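Local coordinates for protein CurF (Lyngbya majuscula, PDB 2Q35) that probably catalyses the decarboxylation step of polyketide chain beta-branching, as the crotonase-fold ECH2 decarboxylase domain of CurF, at residues 109-121 with 171-185. The protein carries 1 engineered substitution. Residues are numbered along the deposited sequence; the frame is centred on the assembly and turned at random.
Sequences GLYADFVVFSQES and IPFPVVSRQDVLNYA
At one margin of the crotonase-fold sheet, strand 114-118 pairs in parallel with the short edge strand 175-176, and Phe117 and Val175 form a bridge pair with their side chains on the same face of the sheet. Phe117 N donates to Pro174 O (3.0 Å), Val176 N to Phe117 O, and Gln119 N to Val176 O. Side chains pack on both faces of this pairing. On the face of Phe117 and Val175, CD1 of Ile171 lies over a face of the Phe117 ring, 3.7 Å from CZ, while CB of Val115 lies over a face of the Phe173 ring, offset toward the rim, 3.9 Å from its centroid. The two rings meet obliquely, planes 39° apart, and Leu146 of helix 138-146 packs against Ile171 and Phe173. On the other face, Val116 divides its methyls between two helical side chains: CG1, anti to the backbone N (chi1 -173°), meets Val181 CG1 at 3.9 Å, and CG2 touches Tyr184 CD1 at 3.7 Å. Glu120 is bent at chi2 (83°), and Arg178 N donates to its OE1 (2.8 Å), met on the syn side and out of the carboxylate plane; this bond links the turn after strand 114-118 to Arg178. Ser121 OG shares a hydrogen bond with Ser118 OG. With helix 178-185 running back nearly antiparallel to strand 114-118, the contact exemplifies an edge strand followed by a helix that packs back on the sheet, within the crotonase fold and its spiral of beta-beta-alpha units.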
# COMPACT_ATOMS: atom_id res chain seq x y z
N GLY A 109 8.11 -9.75 -15.37
CA GLY A 109 8.86 -8.66 -14.78
C GLY A 109 8.50 -8.39 -13.34
O GLY A 109 9.38 -8.07 -12.52
N LEU A 110 7.22 -8.47 -13.01
CA LEU A 110 6.78 -8.11 -11.66
C LEU A 110 7.19 -9.13 -10.60
O LEU A 110 7.10 -8.83 -9.40
CB LEU A 110 5.26 -7.87 -11.62
CG LEU A 110 4.77 -6.63 -12.36
CD1 LEU A 110 3.24 -6.60 -12.31
CD2 LEU A 110 5.32 -5.38 -11.73
N TYR A 111 7.67 -10.29 -11.04
CA TYR A 111 8.18 -11.33 -10.10
C TYR A 111 9.55 -10.86 -9.59
O TYR A 111 10.03 -11.32 -8.55
CB TYR A 111 8.36 -12.70 -10.76
CG TYR A 111 7.08 -13.43 -11.15
CD1 TYR A 111 5.92 -13.36 -10.37
CD2 TYR A 111 7.06 -14.22 -12.31
CE1 TYR A 111 4.74 -14.06 -10.77
CE2 TYR A 111 5.92 -14.91 -12.71
CZ TYR A 111 4.76 -14.83 -11.93
OH TYR A 111 3.63 -15.51 -12.35
N ALA A 112 10.17 -9.90 -10.31
CA ALA A 112 11.50 -9.43 -9.92
C ALA A 112 11.46 -8.55 -8.66
O ALA A 112 10.40 -8.13 -8.20
CB ALA A 112 12.17 -8.64 -11.09
N ASP A 113 12.63 -8.30 -8.10
CA ASP A 113 12.69 -7.53 -6.87
C ASP A 113 12.53 -6.05 -7.10
O ASP A 113 11.98 -5.33 -6.25
CB ASP A 113 14.00 -7.84 -6.16
CG ASP A 113 14.16 -9.33 -5.93
OD1 ASP A 113 13.45 -9.90 -5.06
OD2 ASP A 113 14.94 -9.95 -6.68
N PHE A 114 13.01 -5.60 -8.25
CA PHE A 114 12.87 -4.20 -8.69
C PHE A 114 12.39 -4.20 -10.13
O PHE A 114 12.67 -5.14 -10.88
CB PHE A 114 14.23 -3.53 -8.63
CG PHE A 114 14.79 -3.43 -7.24
CD1 PHE A 114 15.61 -4.43 -6.73
CD2 PHE A 114 14.48 -2.34 -6.44
CE1 PHE A 114 16.11 -4.34 -5.44
CE2 PHE A 114 15.00 -2.23 -5.16
CZ PHE A 114 15.78 -3.24 -4.65
N VAL A 115 11.67 -3.14 -10.53
CA VAL A 115 11.07 -3.12 -11.87
C VAL A 115 11.22 -1.69 -12.39
O VAL A 115 11.04 -0.73 -11.63
CB VAL A 115 9.59 -3.50 -11.84
CG1 VAL A 115 9.01 -3.59 -13.24
CG2 VAL A 115 9.39 -4.87 -11.10
N VAL A 116 11.60 -1.58 -13.66
CA VAL A 116 11.68 -0.25 -14.34
C VAL A 116 10.82 -0.34 -15.60
O VAL A 116 10.93 -1.31 -16.38
CB VAL A 116 13.12 0.13 -14.73
CG1 VAL A 116 13.15 1.59 -15.26
CG2 VAL A 116 14.07 -0.02 -13.55
N PHE A 117 9.98 0.68 -15.83
CA PHE A 117 9.03 0.67 -16.95
C PHE A 117 9.47 1.75 -17.93
O PHE A 117 10.12 2.71 -17.50
CB PHE A 117 7.63 1.09 -16.49
CG PHE A 117 6.89 0.06 -15.68
CD1 PHE A 117 5.80 -0.61 -16.23
CD2 PHE A 117 7.23 -0.17 -14.37
CE1 PHE A 117 5.08 -1.58 -15.47
CE2 PHE A 117 6.54 -1.12 -13.61
CZ PHE A 117 5.47 -1.81 -14.17
N SER A 118 9.12 1.56 -19.20
CA SER A 118 9.33 2.56 -20.28
C SER A 118 8.10 3.45 -20.40
O SER A 118 6.96 2.97 -20.47
CB SER A 118 9.57 1.83 -21.61
OG SER A 118 9.28 2.66 -22.74
N GLN A 119 8.32 4.76 -20.54
CA GLN A 119 7.24 5.71 -20.69
C GLN A 119 6.39 5.45 -21.93
O GLN A 119 5.19 5.64 -21.89
CB GLN A 119 7.81 7.13 -20.82
CG GLN A 119 8.37 7.73 -19.56
CD GLN A 119 9.15 9.04 -19.82
OE1 GLN A 119 9.67 9.66 -18.88
NE2 GLN A 119 9.24 9.45 -21.08
N GLU A 120 7.04 5.02 -23.00
CA GLU A 120 6.40 4.92 -24.32
C GLU A 120 5.75 3.57 -24.59
O GLU A 120 4.91 3.44 -25.49
CB GLU A 120 7.43 5.19 -25.43
CG GLU A 120 8.03 6.60 -25.45
CD GLU A 120 9.20 6.78 -24.48
OE1 GLU A 120 9.58 5.81 -23.79
OE2 GLU A 120 9.73 7.92 -24.41
N SER A 121 6.13 2.56 -23.81
CA SER A 121 5.69 1.19 -24.06
C SER A 121 4.36 0.92 -23.40
O SER A 121 3.91 1.70 -22.55
CB SER A 121 6.76 0.21 -23.60
OG SER A 121 7.96 0.48 -24.30
N ILE A 171 1.89 4.84 -10.09
CA ILE A 171 2.51 3.51 -9.96
C ILE A 171 3.79 3.63 -9.09
O ILE A 171 4.56 4.59 -9.22
CB ILE A 171 2.78 2.89 -11.35
CG1 ILE A 171 3.08 1.39 -11.25
CG2 ILE A 171 3.87 3.64 -12.10
CD1 ILE A 171 3.24 0.72 -12.62
N PRO A 172 4.00 2.70 -8.15
CA PRO A 172 5.18 2.81 -7.30
C PRO A 172 6.44 2.18 -7.88
O PRO A 172 7.12 1.44 -7.18
CB PRO A 172 4.76 2.07 -6.03
CG PRO A 172 3.70 1.11 -6.47
CD PRO A 172 3.14 1.56 -7.78
N PHE A 173 6.72 2.43 -9.16
CA PHE A 173 7.98 2.00 -9.77
C PHE A 173 8.47 3.13 -10.64
O PHE A 173 7.66 3.95 -11.07
CB PHE A 173 7.79 0.78 -10.65
CG PHE A 173 7.59 -0.51 -9.89
CD1 PHE A 173 8.65 -1.09 -9.22
CD2 PHE A 173 6.36 -1.13 -9.88
CE1 PHE A 173 8.49 -2.28 -8.53
CE2 PHE A 173 6.19 -2.33 -9.19
CZ PHE A 173 7.26 -2.91 -8.52
N PRO A 174 9.79 3.19 -10.93
CA PRO A 174 10.24 4.25 -11.85
C PRO A 174 9.77 4.00 -13.27
O PRO A 174 9.72 2.85 -13.74
CB PRO A 174 11.77 4.19 -11.79
CG PRO A 174 12.12 3.00 -10.98
CD PRO A 174 10.89 2.34 -10.44
N VAL A 175 9.41 5.09 -13.95
CA VAL A 175 8.98 5.01 -15.33
C VAL A 175 9.81 6.07 -16.04
O VAL A 175 9.67 7.26 -15.73
CB VAL A 175 7.48 5.33 -15.51
CG1 VAL A 175 7.07 5.08 -16.96
CG2 VAL A 175 6.61 4.48 -14.56
N VAL A 176 10.64 5.64 -16.97
CA VAL A 176 11.56 6.55 -17.67
C VAL A 176 11.52 6.32 -19.18
O VAL A 176 10.92 5.37 -19.66
CB VAL A 176 13.03 6.46 -17.14
CG1 VAL A 176 13.08 6.72 -15.61
CG2 VAL A 176 13.70 5.09 -17.44
N SER A 177 12.12 7.24 -19.95
CA SER A 177 12.06 7.09 -21.39
C SER A 177 12.72 5.78 -21.78
O SER A 177 13.69 5.34 -21.15
CB SER A 177 12.79 8.23 -22.07
OG SER A 177 12.37 9.48 -21.55
N ARG A 178 12.19 5.18 -22.85
CA ARG A 178 12.66 3.88 -23.32
C ARG A 178 14.18 3.80 -23.42
O ARG A 178 14.76 2.82 -22.95
CB ARG A 178 11.99 3.55 -24.66
CG ARG A 178 12.82 2.67 -25.60
CD ARG A 178 12.26 1.26 -25.79
NE ARG A 178 10.87 1.19 -26.27
CZ ARG A 178 10.30 2.03 -27.14
NH1 ARG A 178 10.99 3.03 -27.66
NH2 ARG A 178 9.03 1.86 -27.49
N GLN A 179 14.84 4.81 -24.01
CA GLN A 179 16.30 4.80 -24.18
C GLN A 179 17.09 4.89 -22.86
O GLN A 179 18.32 4.73 -22.86
CB GLN A 179 16.75 5.94 -25.11
CG GLN A 179 16.73 7.33 -24.46
CD GLN A 179 16.58 8.49 -25.45
OE1 GLN A 179 17.23 8.52 -26.50
NE2 GLN A 179 15.71 9.45 -25.12
N ASP A 180 16.39 5.14 -21.75
CA ASP A 180 17.02 5.26 -20.44
C ASP A 180 16.72 4.11 -19.49
O ASP A 180 17.31 4.04 -18.40
CB ASP A 180 16.53 6.53 -19.74
CG ASP A 180 16.97 7.81 -20.46
OD1 ASP A 180 17.99 7.78 -21.16
OD2 ASP A 180 16.27 8.84 -20.33
N VAL A 181 15.77 3.26 -19.88
CA VAL A 181 15.35 2.15 -18.98
C VAL A 181 16.48 1.23 -18.54
O VAL A 181 16.68 1.01 -17.33
CB VAL A 181 14.19 1.36 -19.61
CG1 VAL A 181 13.93 0.04 -18.79
CG2 VAL A 181 12.92 2.20 -19.69
N LEU A 182 17.23 0.67 -19.49
CA LEU A 182 18.32 -0.23 -19.14
C LEU A 182 19.41 0.48 -18.32
O LEU A 182 19.86 -0.04 -17.29
CB LEU A 182 18.88 -0.89 -20.39
CG LEU A 182 19.99 -1.88 -20.15
CD1 LEU A 182 19.51 -3.03 -19.23
CD2 LEU A 182 20.48 -2.44 -21.46
N ASN A 183 19.82 1.69 -18.75
CA ASN A 183 20.79 2.47 -17.97
C ASN A 183 20.35 2.69 -16.52
O ASN A 183 21.17 2.60 -15.61
CB ASN A 183 21.04 3.85 -18.62
CG ASN A 183 21.73 3.77 -19.99
OD1 ASN A 183 21.60 4.69 -20.85
ND2 ASN A 183 22.47 2.70 -20.21
N TYR A 184 19.07 2.99 -16.30
CA TYR A 184 18.55 3.25 -14.97
C TYR A 184 18.73 1.96 -14.15
O TYR A 184 19.21 2.02 -13.02
CB TYR A 184 17.08 3.67 -15.02
CG TYR A 184 16.51 3.98 -13.65
CD1 TYR A 184 16.17 2.95 -12.78
CD2 TYR A 184 16.33 5.30 -13.20
CE1 TYR A 184 15.65 3.20 -11.52
CE2 TYR A 184 15.80 5.56 -11.93
CZ TYR A 184 15.46 4.48 -11.10
OH TYR A 184 14.93 4.64 -9.83
N ALA A 185 18.35 0.83 -14.74
CA ALA A 185 18.45 -0.48 -14.07
C ALA A 185 19.91 -0.80 -13.72
O ALA A 185 20.21 -1.28 -12.62
CB ALA A 185 17.85 -1.59 -14.92
O HOH W 1 10.95 9.93 -15.65
O HOH W 2 8.13 -0.44 -26.86